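Local coordinates for protein L-ribulose 3-epimerase (PDB 7CJ7) that catalyses the manganese-dependent epimerisation of ketoses at C3, with highest activity toward L-ribulose, as a homodimer, at residues K95-L100 against A139-D144; P4-Y9 against N63-A68; F171-N176 against G204-Y209; A32-Y37 against D270-A275; G18-A23 against I40-L45. All blocks are in the same frame, centred on the assembly; numbering follows the deposited sequence.

Contact 1 (K95-L100 against A139-D144); sequences KATDVL and ADYAAD
Y141 meets D98 through a single polar contact. The phenol OH donates to D98 OD1 at an OH–OD1 distance of 2.6 Å and reaches the carboxylate oxygen on its syn lone pair. The oxygen lies at the edge of the ring, near its plane, while the carboxylate plane is turned 46° from the ring. Y141 holds CG anti to the backbone N (chi1 -171°), which carries the ring across the groove until its hydroxyl arrives beside the neighbouring helix. D98 OD1 also forms a salt bridge with K145, just past the second segment, so one oxygen serves both a neutral donor and a cation.

Apolar contacts lie beneath this bond. The methyl CG2 of T97 is 3.8 Å from Y141 CD2, and it also rests on A142. Threonine suits the place because its two branches divide the work: CG2 fills the groove, while OG1 turns back to the carbonyl of L93 in its own helix. The small side chain of A142 keeps the opposing surface low, and the T97 and A142 CA atoms come within 6.3 Å. Were Y141 cut back to alanine, D98 would probably lose its neutral donor and a gap would open beside the T97 methyl.

The two short helical segments run nearly parallel, crossing at -23° with their axes 10.2 Å apart. T97 also packs on L108 of strand 107-112, and A142 on I149 of strand 148-152. This is the side-by-side packing of successive outer helices in a TIM barrel.

Contact 2 (P4-Y9 against N63-A68); sequences PKRLEY and NLRAHA
E8 is gripped by R65 and H67 through different oxygens. OE2 takes two nitrogens of R65 side-on: NH2 at 2.5 Å from E8 OE2, and NE at 2.9 Å from the same oxygen. NE uses the syn lone pair, whereas NH2 comes on the anti side, somewhat out of the carboxylate plane. The carboxylate and guanidinium are nearly coplanar. OE1 receives the NE2–H of H67 at an NE2–OE1 distance of 2.8 Å and an almost straight angle of 174°. The oxygen lies in the imidazole plane, but the donor approaches from above the carboxylate.

R6 completes the group by laying its guanidinium over a face of R65, with centres 4.0 Å apart and planes 28° apart; its NH1 stands 3.3 Å from R65 CZ. The anion of E8 at the edge of R65 probably offsets the closeness of two cations.

Farther out, E8 has CG tucked between the backbone N and the carbonyl carbon (chi1 46°) and then runs extended, bringing the carboxylate over to strand 65-72 past the side chain of Y39. That residue also meets the H67 ring edge-to-face. Backbone bonds of R65 to D38 and I40 fix the strand that carries the arginine. A leucine in place of E8 would probably leave R65 without its counter-charge beside R6, and H67 NE2 without its acceptor.

A carboxylate buried with an arginine and a donating imidazole is likely to stay ionised, and its charge would in turn hold the imidazole in one orientation and stabilise the stacked arginines between strands 8-12 and 65-72.

Contact 3 (F171-N176 against G204-Y209); sequences FLDEVN and GDRLGY
The outer face of a TIM barrel provides the setting: D173, near the end of helix 165-175, meets R206, in the short 3-10 turn that leads into strand 207-212. D173 OD1 lies 2.5 Å from R206 NH2 and forms a salt bridge with it. The carboxylate and guanidinium planes are only 17° apart, yet the oxygen comes at an oblique angle to the guanidinium, and the second oxygen, OD2, is 3.8 Å from the same NH2. The pairing is thus one-oxygen and electrostatic, and no two-pronged grip forms.

R206 reaches the helix because its chain bends at chi3 (77°) after an otherwise extended start; arginine has the length to cross between backbones whose nearest CA atoms, those of L172 and R206, are 8.9 Å apart. Beneath the charges, L172 CB lies 4.3 Å from R206 NH2. Leucine suits the inward side of the helix, since its side chain also packs on L151, A180 and L182 of the barrel strands.

Backbone bonds of R206 and G208 to L182 hold the turn against strand 180-185. The contact is an instance of the alpha layer packing against the turns that enter the barrel strands.

Contact 4 (A32-Y37 against D270-A275); sequences AARAGY and DSDDLA
A275 is met by two side chains of the 32-37 segment, and D272, one helical turn earlier, pairs with R34. The Y37 hydroxyl donates to the backbone oxygen of A275, with OH–O at 2.7 Å. The carbonyl is approached at a C=O–donor angle of 126°, the donor tilted a little from the carbonyl plane. Just beside this bond the A275 methyl packs against the tyrosine ring, CB to Y37 CE2 3.9 Å, and against A35, CB to CB 4.3 Å. Alanine on both helices suits a close approach, with the A35 and A275 CA atoms 6.4 Å apart.

At the solvent-facing side, R34 NH1 faces both oxygens of D272, somewhat out of the carboxylate plane. It is 3.2 Å from OD1, in a salt-bridged hydrogen bond; the bond to OD2 is weak. The carboxylate stands at 81° to the guanidinium, and NH1 is the nitrogen that bonds to it. R34 starts with CG anti to the backbone N (chi1 -178°) and bends at chi3, which turns its end toward D272.

Both segments sit at helix ends. G36 closes helix 22-35 in a Schellman motif whose positive phi suits glycine, and it delivers Y37 to the interface. D270 is the N-cap of helix 271-285, its OD2 accepting from D273 N at 3.1 Å. Y37 also touches A278, L279 and, on strand 242-245, F245. The last helix of the barrel is thereby laid beside the first, the neighbourhood by which a TIM barrel closes its outer ring.

Contact 5 (G18-A23 against I40-L45); sequences GDWSAA and IEIALL
W20 carries its indole over strand 39-43 because CG stands opposite the backbone N (chi1 -157°), while I42 places CG1 beside its own backbone N (chi1 -58°), a turn that lays CG1 and CD1 against the ring. The I42 CG1 methylene lies over the face of the six-membered ring, 4.1 Å from the W20 centroid and 26° off the normal, a CH-pi contact. I42 CD1 reaches W20 CZ2 at 3.7 Å, and I42 CG2 sits over the centre of the indole. I40 comes in differently: its CD1 touches W20 CH2 at the edge of the ring, 4.0 Å away. A broad aromatic surface suits a place that must cover two branched side chains projecting from the same side of a strand.

The indole NE1 is bonded to T55 OG1, which helps to fix the rotation of the ring, and A25, A28 and I29 of helix 22-35 pack on it too. S21, next in the chain, caps that helix through its OG. Within the beta-alpha-beta unit that joins strands 8-12 and 39-43, the chemistry is therefore dispersive and CH-pi; alternation along the strand meanwhile turns E41 the other way, to S69 and H211 of the active site.

From the N terminus, contact 2 opens first, followed by contact 5 and contact 4. Contact 5 closes first, at 40-45, still within the span of contact 2, which ends at 63-68. Contact 4, opened at 32-37 and closed only at 270-275, crosses both. Contacts 1 and 3 follow in series, each wholly inside the span of contact 4. Contact 2 reaches by side chains from strand 8-12 to strand 65-72 across strand 39-43 of contact 5, itself bonded to 65-72 through I42 N to H67 O; Y209 reaches E41 across the barrel. Contact 1 pairs two successive outer helices, contact 3 joins one to the turn before strand 207-212, and contact 4 brings the last helix back to the first.

Contact 1 (K95-L100 against A139-D144)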
# COMPACT_ATOMS: atom_id res chain seq x y z
N LYS A 95 17.12 -12.75 20.64
CA LYS A 95 16.35 -12.41 21.86
C LYS A 95 14.87 -12.76 21.64
O LYS A 95 14.26 -13.32 22.57
CB LYS A 95 16.52 -10.93 22.22
CG LYS A 95 15.83 -10.52 23.51
CD LYS A 95 16.41 -11.18 24.74
CE LYS A 95 15.62 -10.87 26.00
NZ LYS A 95 16.14 -11.61 27.17
N ALA A 96 14.33 -12.46 20.46
CA ALA A 96 12.92 -12.75 20.11
C ALA A 96 12.70 -14.26 20.15
O ALA A 96 11.70 -14.71 20.72
CB ALA A 96 12.55 -12.16 18.77
N THR A 97 13.64 -15.02 19.59
CA THR A 97 13.61 -16.51 19.61
C THR A 97 13.58 -16.98 21.07
O THR A 97 12.78 -17.87 21.39
CB THR A 97 14.78 -17.10 18.82
OG1 THR A 97 14.71 -16.61 17.47
CG2 THR A 97 14.77 -18.60 18.82
N ASP A 98 14.44 -16.41 21.91
CA ASP A 98 14.57 -16.80 23.34
C ASP A 98 13.24 -16.55 24.05
O ASP A 98 12.82 -17.40 24.86
CB ASP A 98 15.70 -16.03 24.02
CG ASP A 98 17.11 -16.40 23.56
OD1 ASP A 98 17.27 -17.41 22.84
OD2 ASP A 98 18.04 -15.68 23.95
N VAL A 99 12.62 -15.41 23.80
CA VAL A 99 11.33 -15.03 24.45
C VAL A 99 10.27 -16.04 24.00
O VAL A 99 9.53 -16.54 24.86
CB VAL A 99 10.92 -13.59 24.11
CG1 VAL A 99 9.47 -13.32 24.50
CG2 VAL A 99 11.86 -12.60 24.77
N LEU A 100 10.22 -16.32 22.70
CA LEU A 100 9.21 -17.25 22.13
C LEU A 100 9.39 -18.63 22.78
O LEU A 100 8.39 -19.20 23.22
CB LEU A 100 9.40 -17.32 20.62
CG LEU A 100 8.50 -18.31 19.88
CD1 LEU A 100 7.03 -17.93 20.02
CD2 LEU A 100 8.89 -18.36 18.42
N ALA A 139 17.47 -19.28 11.36
CA ALA A 139 16.86 -20.62 11.24
C ALA A 139 17.66 -21.62 12.09
O ALA A 139 17.04 -22.45 12.79
CB ALA A 139 16.78 -21.04 9.80
N ASP A 140 18.99 -21.56 12.03
CA ASP A 140 19.87 -22.53 12.73
C ASP A 140 19.75 -22.30 14.24
O ASP A 140 19.69 -23.32 14.99
CB ASP A 140 21.30 -22.44 12.19
CG ASP A 140 21.44 -22.97 10.77
OD1 ASP A 140 20.53 -23.70 10.32
OD2 ASP A 140 22.44 -22.62 10.11
N TYR A 141 19.70 -21.05 14.69
CA TYR A 141 19.51 -20.69 16.12
C TYR A 141 18.15 -21.20 16.62
O TYR A 141 18.10 -21.84 17.71
CB TYR A 141 19.65 -19.18 16.34
CG TYR A 141 19.68 -18.79 17.78
CD1 TYR A 141 20.82 -18.96 18.56
CD2 TYR A 141 18.55 -18.27 18.39
CE1 TYR A 141 20.83 -18.61 19.90
CE2 TYR A 141 18.55 -17.92 19.73
CZ TYR A 141 19.70 -18.06 20.48
OH TYR A 141 19.67 -17.72 21.81
N ALA A 142 17.08 -20.92 15.86
CA ALA A 142 15.69 -21.31 16.19
C ALA A 142 15.59 -22.84 16.21
O ALA A 142 14.81 -23.36 17.01
CB ALA A 142 14.72 -20.71 15.19
N ALA A 143 16.34 -23.53 15.36
CA ALA A 143 16.23 -25.00 15.20
C ALA A 143 16.62 -25.67 16.52
O ALA A 143 16.07 -26.73 16.85
CB ALA A 143 17.08 -25.48 14.05
N ASP A 144 17.54 -25.04 17.26
CA ASP A 144 18.06 -25.57 18.55
C ASP A 144 16.98 -25.47 19.63
O ASP A 144 17.09 -26.20 20.63
CB ASP A 144 19.35 -24.84 18.92
CG ASP A 144 20.53 -25.17 18.00
OD1 ASP A 144 20.65 -26.35 17.58
OD2 ASP A 144 21.32 -24.25 17.72

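Contact 2 (P4-Y9 against N63-A68)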
# COMPACT_ATOMS: atom_id res chain seq x y z
N PRO A 4 6.53 -29.40 14.49
CA PRO A 4 5.11 -29.61 14.23
C PRO A 4 4.32 -28.30 14.13
O PRO A 4 4.55 -27.37 14.91
CB PRO A 4 4.64 -30.46 15.42
CG PRO A 4 5.90 -31.17 15.88
CD PRO A 4 7.01 -30.17 15.65
N LYS A 5 3.42 -28.26 13.14
CA LYS A 5 2.41 -27.20 12.96
C LYS A 5 1.02 -27.83 13.10
O LYS A 5 0.84 -29.00 12.72
CB LYS A 5 2.54 -26.53 11.59
CG LYS A 5 3.84 -25.76 11.37
CD LYS A 5 3.95 -25.17 9.98
CE LYS A 5 5.21 -24.37 9.79
NZ LYS A 5 5.12 -23.05 10.47
N ARG A 6 0.09 -27.08 13.66
CA ARG A 6 -1.32 -27.52 13.70
C ARG A 6 -2.19 -26.38 13.17
O ARG A 6 -1.77 -25.21 13.26
CB ARG A 6 -1.69 -27.92 15.12
CG ARG A 6 -1.63 -26.77 16.11
CD ARG A 6 -2.10 -27.16 17.51
NE ARG A 6 -1.00 -27.55 18.38
CZ ARG A 6 -1.12 -27.78 19.68
NH1 ARG A 6 -2.29 -27.68 20.28
NH2 ARG A 6 -0.05 -28.13 20.38
N LEU A 7 -3.35 -26.73 12.64
CA LEU A 7 -4.40 -25.73 12.32
C LEU A 7 -4.88 -25.12 13.63
O LEU A 7 -5.44 -25.84 14.44
CB LEU A 7 -5.54 -26.40 11.56
CG LEU A 7 -6.65 -25.46 11.11
CD1 LEU A 7 -6.08 -24.31 10.30
CD2 LEU A 7 -7.71 -26.21 10.32
N GLU A 8 -4.65 -23.83 13.84
CA GLU A 8 -5.08 -23.13 15.07
C GLU A 8 -5.32 -21.67 14.70
O GLU A 8 -4.69 -21.20 13.74
CB GLU A 8 -4.07 -23.28 16.20
CG GLU A 8 -2.62 -23.05 15.79
CD GLU A 8 -1.64 -23.16 16.94
OE1 GLU A 8 -0.43 -23.14 16.71
OE2 GLU A 8 -2.10 -23.28 18.09
N TYR A 9 -6.22 -21.01 15.42
CA TYR A 9 -6.68 -19.64 15.13
C TYR A 9 -6.21 -18.70 16.22
O TYR A 9 -6.34 -19.00 17.43
CB TYR A 9 -8.20 -19.63 14.97
CG TYR A 9 -8.70 -20.63 13.96
CD1 TYR A 9 -8.85 -20.29 12.63
CD2 TYR A 9 -8.93 -21.94 14.33
CE1 TYR A 9 -9.30 -21.22 11.71
CE2 TYR A 9 -9.37 -22.88 13.42
CZ TYR A 9 -9.57 -22.52 12.11
OH TYR A 9 -9.99 -23.46 11.21
N ASN A 63 -5.50 -20.26 29.65
CA ASN A 63 -5.34 -21.47 28.81
C ASN A 63 -5.18 -21.06 27.34
O ASN A 63 -5.94 -21.54 26.48
CB ASN A 63 -6.52 -22.44 28.92
CG ASN A 63 -6.24 -23.77 28.26
OD1 ASN A 63 -7.13 -24.39 27.68
ND2 ASN A 63 -5.00 -24.21 28.32
N LEU A 64 -4.22 -20.18 27.08
CA LEU A 64 -3.97 -19.65 25.73
C LEU A 64 -2.53 -20.00 25.32
O LEU A 64 -1.67 -20.00 26.19
CB LEU A 64 -4.20 -18.14 25.77
CG LEU A 64 -4.45 -17.48 24.43
CD1 LEU A 64 -5.73 -18.01 23.78
CD2 LEU A 64 -4.52 -15.97 24.60
N ARG A 65 -2.30 -20.26 24.04
CA ARG A 65 -0.93 -20.43 23.50
C ARG A 65 -0.46 -19.07 22.96
O ARG A 65 -1.29 -18.12 22.86
CB ARG A 65 -0.91 -21.55 22.46
CG ARG A 65 -1.28 -22.91 23.03
CD ARG A 65 -1.00 -24.07 22.11
NE ARG A 65 -1.77 -24.10 20.87
CZ ARG A 65 -3.05 -24.50 20.77
NH1 ARG A 65 -3.72 -24.87 21.85
NH2 ARG A 65 -3.67 -24.51 19.60
N ALA A 66 0.82 -18.96 22.61
CA ALA A 66 1.37 -17.73 22.02
C ALA A 66 2.33 -18.08 20.88
O ALA A 66 3.06 -19.08 20.98
CB ALA A 66 2.06 -16.90 23.08
N HIS A 67 2.27 -17.30 19.81
CA HIS A 67 3.32 -17.20 18.78
C HIS A 67 3.79 -15.75 18.78
O HIS A 67 3.18 -14.93 19.46
CB HIS A 67 2.82 -17.69 17.42
CG HIS A 67 2.41 -19.12 17.39
ND1 HIS A 67 3.28 -20.15 17.76
CD2 HIS A 67 1.25 -19.71 17.03
CE1 HIS A 67 2.67 -21.31 17.62
NE2 HIS A 67 1.42 -21.07 17.17
N ALA A 68 4.85 -15.43 18.06
CA ALA A 68 5.40 -14.06 18.06
C ALA A 68 5.68 -13.61 16.63
O ALA A 68 6.11 -14.42 15.83
CB ALA A 68 6.64 -14.01 18.92

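Contact 3 (F171-N176 against G204-Y209)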
# COMPACT_ATOMS: atom_id res chain seq x y z
N PHE A 171 13.46 -16.82 -2.61
CA PHE A 171 14.30 -16.40 -1.46
C PHE A 171 14.52 -17.60 -0.54
O PHE A 171 15.66 -17.89 -0.15
CB PHE A 171 13.65 -15.20 -0.77
CG PHE A 171 14.42 -14.59 0.38
CD1 PHE A 171 14.43 -15.19 1.62
CD2 PHE A 171 15.09 -13.39 0.21
CE1 PHE A 171 15.11 -14.62 2.68
CE2 PHE A 171 15.75 -12.81 1.28
CZ PHE A 171 15.75 -13.41 2.51
N LEU A 172 13.45 -18.32 -0.21
CA LEU A 172 13.53 -19.48 0.71
C LEU A 172 14.38 -20.59 0.08
O LEU A 172 15.00 -21.35 0.83
CB LEU A 172 12.12 -19.96 1.03
CG LEU A 172 11.40 -19.11 2.07
CD1 LEU A 172 9.94 -19.50 2.15
CD2 LEU A 172 12.05 -19.26 3.42
N ASP A 173 14.42 -20.68 -1.25
CA ASP A 173 15.26 -21.69 -1.94
C ASP A 173 16.73 -21.40 -1.66
O ASP A 173 17.51 -22.35 -1.52
CB ASP A 173 15.02 -21.71 -3.45
CG ASP A 173 13.70 -22.31 -3.87
OD1 ASP A 173 13.14 -23.10 -3.08
OD2 ASP A 173 13.24 -21.99 -4.99
N GLU A 174 17.10 -20.12 -1.58
CA GLU A 174 18.50 -19.69 -1.29
C GLU A 174 18.77 -19.87 0.21
O GLU A 174 19.89 -20.27 0.56
CB GLU A 174 18.74 -18.25 -1.77
CG GLU A 174 18.56 -18.07 -3.27
CD GLU A 174 18.54 -16.62 -3.77
OE1 GLU A 174 18.00 -16.38 -4.88
OE2 GLU A 174 19.06 -15.74 -3.06
N VAL A 175 17.79 -19.61 1.07
CA VAL A 175 17.96 -19.86 2.53
C VAL A 175 18.20 -21.36 2.74
O VAL A 175 19.15 -21.72 3.43
CB VAL A 175 16.74 -19.36 3.32
CG1 VAL A 175 16.81 -19.82 4.76
CG2 VAL A 175 16.61 -17.85 3.20
N ASN A 176 17.34 -22.18 2.14
CA ASN A 176 17.49 -23.66 2.13
C ASN A 176 17.61 -24.20 3.56
O ASN A 176 18.59 -24.90 3.86
CB ASN A 176 18.71 -24.07 1.31
CG ASN A 176 18.66 -25.55 1.04
OD1 ASN A 176 17.57 -26.11 0.95
ND2 ASN A 176 19.82 -26.18 0.91
N GLY A 204 2.53 -24.65 -1.34
CA GLY A 204 2.16 -25.96 -0.77
C GLY A 204 2.68 -26.08 0.65
O GLY A 204 2.39 -25.18 1.47
N ASP A 205 3.46 -27.12 0.93
CA ASP A 205 3.97 -27.41 2.29
C ASP A 205 4.90 -26.30 2.79
O ASP A 205 5.18 -26.29 3.99
CB ASP A 205 4.70 -28.76 2.31
CG ASP A 205 3.77 -29.95 2.18
OD1 ASP A 205 2.54 -29.72 2.12
OD2 ASP A 205 4.28 -31.08 2.12
N ARG A 206 5.37 -25.39 1.94
CA ARG A 206 6.32 -24.34 2.38
C ARG A 206 5.55 -23.15 2.98
O ARG A 206 6.21 -22.27 3.55
CB ARG A 206 7.22 -23.93 1.21
CG ARG A 206 7.94 -25.12 0.59
CD ARG A 206 8.27 -24.87 -0.87
NE ARG A 206 9.41 -23.99 -0.98
CZ ARG A 206 9.85 -23.44 -2.10
NH1 ARG A 206 9.26 -23.68 -3.26
NH2 ARG A 206 10.91 -22.65 -2.06
N LEU A 207 4.22 -23.13 2.86
CA LEU A 207 3.38 -22.12 3.55
C LEU A 207 3.26 -22.53 5.01
O LEU A 207 2.64 -23.58 5.30
CB LEU A 207 2.00 -21.99 2.89
CG LEU A 207 1.09 -20.93 3.52
CD1 LEU A 207 1.71 -19.55 3.43
CD2 LEU A 207 -0.29 -20.93 2.87
N GLY A 208 3.86 -21.75 5.90
CA GLY A 208 3.95 -22.12 7.33
C GLY A 208 3.11 -21.23 8.23
O GLY A 208 2.98 -21.56 9.42
N TYR A 209 2.56 -20.12 7.72
CA TYR A 209 1.85 -19.13 8.57
C TYR A 209 0.96 -18.24 7.69
O TYR A 209 1.35 -17.91 6.56
CB TYR A 209 2.85 -18.30 9.38
CG TYR A 209 2.38 -17.82 10.73
CD1 TYR A 209 1.54 -16.73 10.85
CD2 TYR A 209 2.80 -18.43 11.89
CE1 TYR A 209 1.11 -16.28 12.10
CE2 TYR A 209 2.39 -18.00 13.14
CZ TYR A 209 1.54 -16.91 13.25
OH TYR A 209 1.14 -16.47 14.50

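Contact 4 (A32-Y37 against D270-A275)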
# COMPACT_ATOMS: atom_id res chain seq x y z
N ALA A 32 -8.40 -12.34 23.77
CA ALA A 32 -8.22 -13.47 22.82
C ALA A 32 -8.92 -14.72 23.37
O ALA A 32 -9.62 -15.40 22.59
CB ALA A 32 -6.76 -13.69 22.56
N ALA A 33 -8.77 -15.01 24.67
CA ALA A 33 -9.42 -16.17 25.33
C ALA A 33 -10.95 -16.01 25.24
O ALA A 33 -11.64 -16.99 24.88
CB ALA A 33 -8.96 -16.29 26.76
N ARG A 34 -11.45 -14.82 25.55
CA ARG A 34 -12.91 -14.49 25.59
C ARG A 34 -13.53 -14.74 24.20
O ARG A 34 -14.64 -15.30 24.14
CB ARG A 34 -13.09 -13.04 26.03
CG ARG A 34 -14.55 -12.61 26.13
CD ARG A 34 -14.73 -11.51 27.16
NE ARG A 34 -14.05 -10.30 26.76
CZ ARG A 34 -12.94 -9.83 27.31
NH1 ARG A 34 -12.40 -8.72 26.85
NH2 ARG A 34 -12.35 -10.47 28.30
N ALA A 35 -12.85 -14.33 23.14
CA ALA A 35 -13.32 -14.45 21.74
C ALA A 35 -13.25 -15.90 21.24
O ALA A 35 -13.88 -16.19 20.23
CB ALA A 35 -12.51 -13.53 20.86
N GLY A 36 -12.47 -16.77 21.90
CA GLY A 36 -12.39 -18.21 21.57
C GLY A 36 -11.20 -18.54 20.69
O GLY A 36 -11.19 -19.61 20.07
N TYR A 37 -10.20 -17.65 20.62
CA TYR A 37 -8.94 -17.93 19.89
C TYR A 37 -8.14 -19.01 20.63
O TYR A 37 -8.28 -19.17 21.86
CB TYR A 37 -8.13 -16.65 19.69
CG TYR A 37 -8.73 -15.70 18.68
CD1 TYR A 37 -8.46 -15.82 17.33
CD2 TYR A 37 -9.60 -14.70 19.08
CE1 TYR A 37 -9.02 -14.97 16.40
CE2 TYR A 37 -10.15 -13.82 18.16
CZ TYR A 37 -9.87 -13.96 16.82
OH TYR A 37 -10.42 -13.11 15.90
N ASP A 270 -14.43 -1.25 19.14
CA ASP A 270 -14.82 -2.37 20.04
C ASP A 270 -14.01 -3.63 19.68
O ASP A 270 -14.43 -4.36 18.77
CB ASP A 270 -16.33 -2.62 19.95
CG ASP A 270 -16.87 -3.60 20.98
OD1 ASP A 270 -18.04 -3.45 21.33
OD2 ASP A 270 -16.14 -4.51 21.41
N SER A 271 -12.90 -3.86 20.39
CA SER A 271 -11.97 -5.00 20.17
C SER A 271 -12.74 -6.32 20.22
O SER A 271 -12.51 -7.16 19.35
CB SER A 271 -10.85 -5.00 21.18
OG SER A 271 -10.11 -3.79 21.15
N ASP A 272 -13.62 -6.51 21.20
CA ASP A 272 -14.33 -7.80 21.40
C ASP A 272 -15.27 -8.07 20.21
O ASP A 272 -15.31 -9.21 19.75
CB ASP A 272 -15.10 -7.82 22.72
CG ASP A 272 -14.17 -7.75 23.91
OD1 ASP A 272 -12.99 -8.16 23.77
OD2 ASP A 272 -14.63 -7.29 24.98
N ASP A 273 -15.98 -7.06 19.73
CA ASP A 273 -16.91 -7.22 18.59
C ASP A 273 -16.09 -7.58 17.34
O ASP A 273 -16.44 -8.54 16.62
CB ASP A 273 -17.73 -5.96 18.37
CG ASP A 273 -18.75 -6.13 17.26
OD1 ASP A 273 -19.70 -6.88 17.47
OD2 ASP A 273 -18.55 -5.53 16.18
N LEU A 274 -15.04 -6.82 17.10
CA LEU A 274 -14.17 -7.01 15.92
C LEU A 274 -13.59 -8.43 15.94
O LEU A 274 -13.73 -9.12 14.92
CB LEU A 274 -13.05 -5.97 15.93
CG LEU A 274 -12.03 -6.14 14.81
CD1 LEU A 274 -12.58 -5.62 13.49
CD2 LEU A 274 -10.73 -5.44 15.17
N ALA A 275 -12.99 -8.84 17.06
CA ALA A 275 -12.28 -10.14 17.18
C ALA A 275 -13.27 -11.31 17.12
O ALA A 275 -12.95 -12.33 16.49
CB ALA A 275 -11.48 -10.17 18.46

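Contact 5 (G18-A23 against I40-L45)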
# COMPACT_ATOMS: atom_id res chain seq x y z
N GLY A 18 -2.00 -1.72 22.62
CA GLY A 18 -0.91 -1.04 21.89
C GLY A 18 0.44 -1.23 22.55
O GLY A 18 1.46 -0.91 21.92
N ASP A 19 0.46 -1.71 23.79
CA ASP A 19 1.71 -1.96 24.56
C ASP A 19 1.60 -3.34 25.20
O ASP A 19 0.47 -3.86 25.32
CB ASP A 19 1.93 -0.89 25.63
CG ASP A 19 0.93 -0.95 26.77
OD1 ASP A 19 0.31 -2.02 26.95
OD2 ASP A 19 0.77 0.07 27.47
N TRP A 20 2.73 -3.92 25.57
CA TRP A 20 2.75 -5.22 26.29
C TRP A 20 3.19 -4.99 27.74
O TRP A 20 4.08 -5.70 28.21
CB TRP A 20 3.63 -6.24 25.56
CG TRP A 20 3.26 -7.64 25.92
CD1 TRP A 20 3.90 -8.46 26.80
CD2 TRP A 20 2.10 -8.36 25.47
NE1 TRP A 20 3.23 -9.64 26.92
CE2 TRP A 20 2.12 -9.62 26.11
CE3 TRP A 20 1.04 -8.06 24.60
CZ2 TRP A 20 1.15 -10.58 25.88
CZ3 TRP A 20 0.07 -9.02 24.38
CH2 TRP A 20 0.12 -10.26 25.02
N SER A 21 2.56 -4.03 28.43
CA SER A 21 2.67 -3.84 29.89
C SER A 21 1.98 -5.01 30.60
O SER A 21 1.28 -5.77 29.92
CB SER A 21 2.07 -2.53 30.31
OG SER A 21 0.67 -2.54 30.11
N ALA A 22 2.15 -5.14 31.92
CA ALA A 22 1.43 -6.14 32.73
C ALA A 22 -0.06 -6.06 32.39
O ALA A 22 -0.68 -7.11 32.18
CB ALA A 22 1.68 -5.91 34.20
N ALA A 23 -0.60 -4.84 32.35
CA ALA A 23 -2.04 -4.55 32.13
C ALA A 23 -2.41 -4.86 30.69
O ALA A 23 -3.47 -5.51 30.48
CB ALA A 23 -2.32 -3.11 32.47
N ILE A 40 -2.60 -16.14 21.05
CA ILE A 40 -2.36 -14.70 20.78
C ILE A 40 -1.01 -14.58 20.08
O ILE A 40 -0.08 -15.32 20.43
CB ILE A 40 -2.42 -13.88 22.08
CG1 ILE A 40 -2.20 -12.40 21.79
CG2 ILE A 40 -1.41 -14.42 23.09
CD1 ILE A 40 -2.94 -11.49 22.69
N GLU A 41 -0.93 -13.68 19.09
CA GLU A 41 0.33 -13.37 18.40
C GLU A 41 0.88 -12.11 19.04
O GLU A 41 0.28 -11.04 18.89
CB GLU A 41 0.11 -13.21 16.90
CG GLU A 41 1.41 -13.07 16.14
CD GLU A 41 1.16 -12.92 14.66
OE1 GLU A 41 0.61 -13.87 14.06
OE2 GLU A 41 1.47 -11.83 14.13
N ILE A 42 1.97 -12.25 19.78
CA ILE A 42 2.61 -11.11 20.49
C ILE A 42 3.56 -10.40 19.53
O ILE A 42 4.38 -11.08 18.91
CB ILE A 42 3.33 -11.62 21.76
CG1 ILE A 42 2.34 -12.33 22.69
CG2 ILE A 42 4.05 -10.47 22.44
CD1 ILE A 42 2.98 -13.04 23.86
N ALA A 43 3.43 -9.08 19.42
CA ALA A 43 4.32 -8.21 18.62
C ALA A 43 5.59 -7.94 19.45
O ALA A 43 5.47 -7.33 20.52
CB ALA A 43 3.59 -6.94 18.27
N LEU A 44 6.73 -8.44 19.00
CA LEU A 44 8.03 -8.38 19.73
C LEU A 44 9.00 -7.44 19.02
O LEU A 44 10.16 -7.84 18.80
CB LEU A 44 8.63 -9.79 19.78
CG LEU A 44 8.07 -10.74 20.82
CD1 LEU A 44 8.87 -12.03 20.83
CD2 LEU A 44 8.06 -10.09 22.20
N LEU A 45 8.55 -6.23 18.67
CA LEU A 45 9.44 -5.22 18.04
C LEU A 45 10.59 -4.87 18.99
O LEU A 45 11.72 -4.64 18.49
CB LEU A 45 8.60 -4.00 17.65
CG LEU A 45 7.99 -4.07 16.25
CD1 LEU A 45 6.90 -5.14 16.16
CD2 LEU A 45 7.44 -2.71 15.85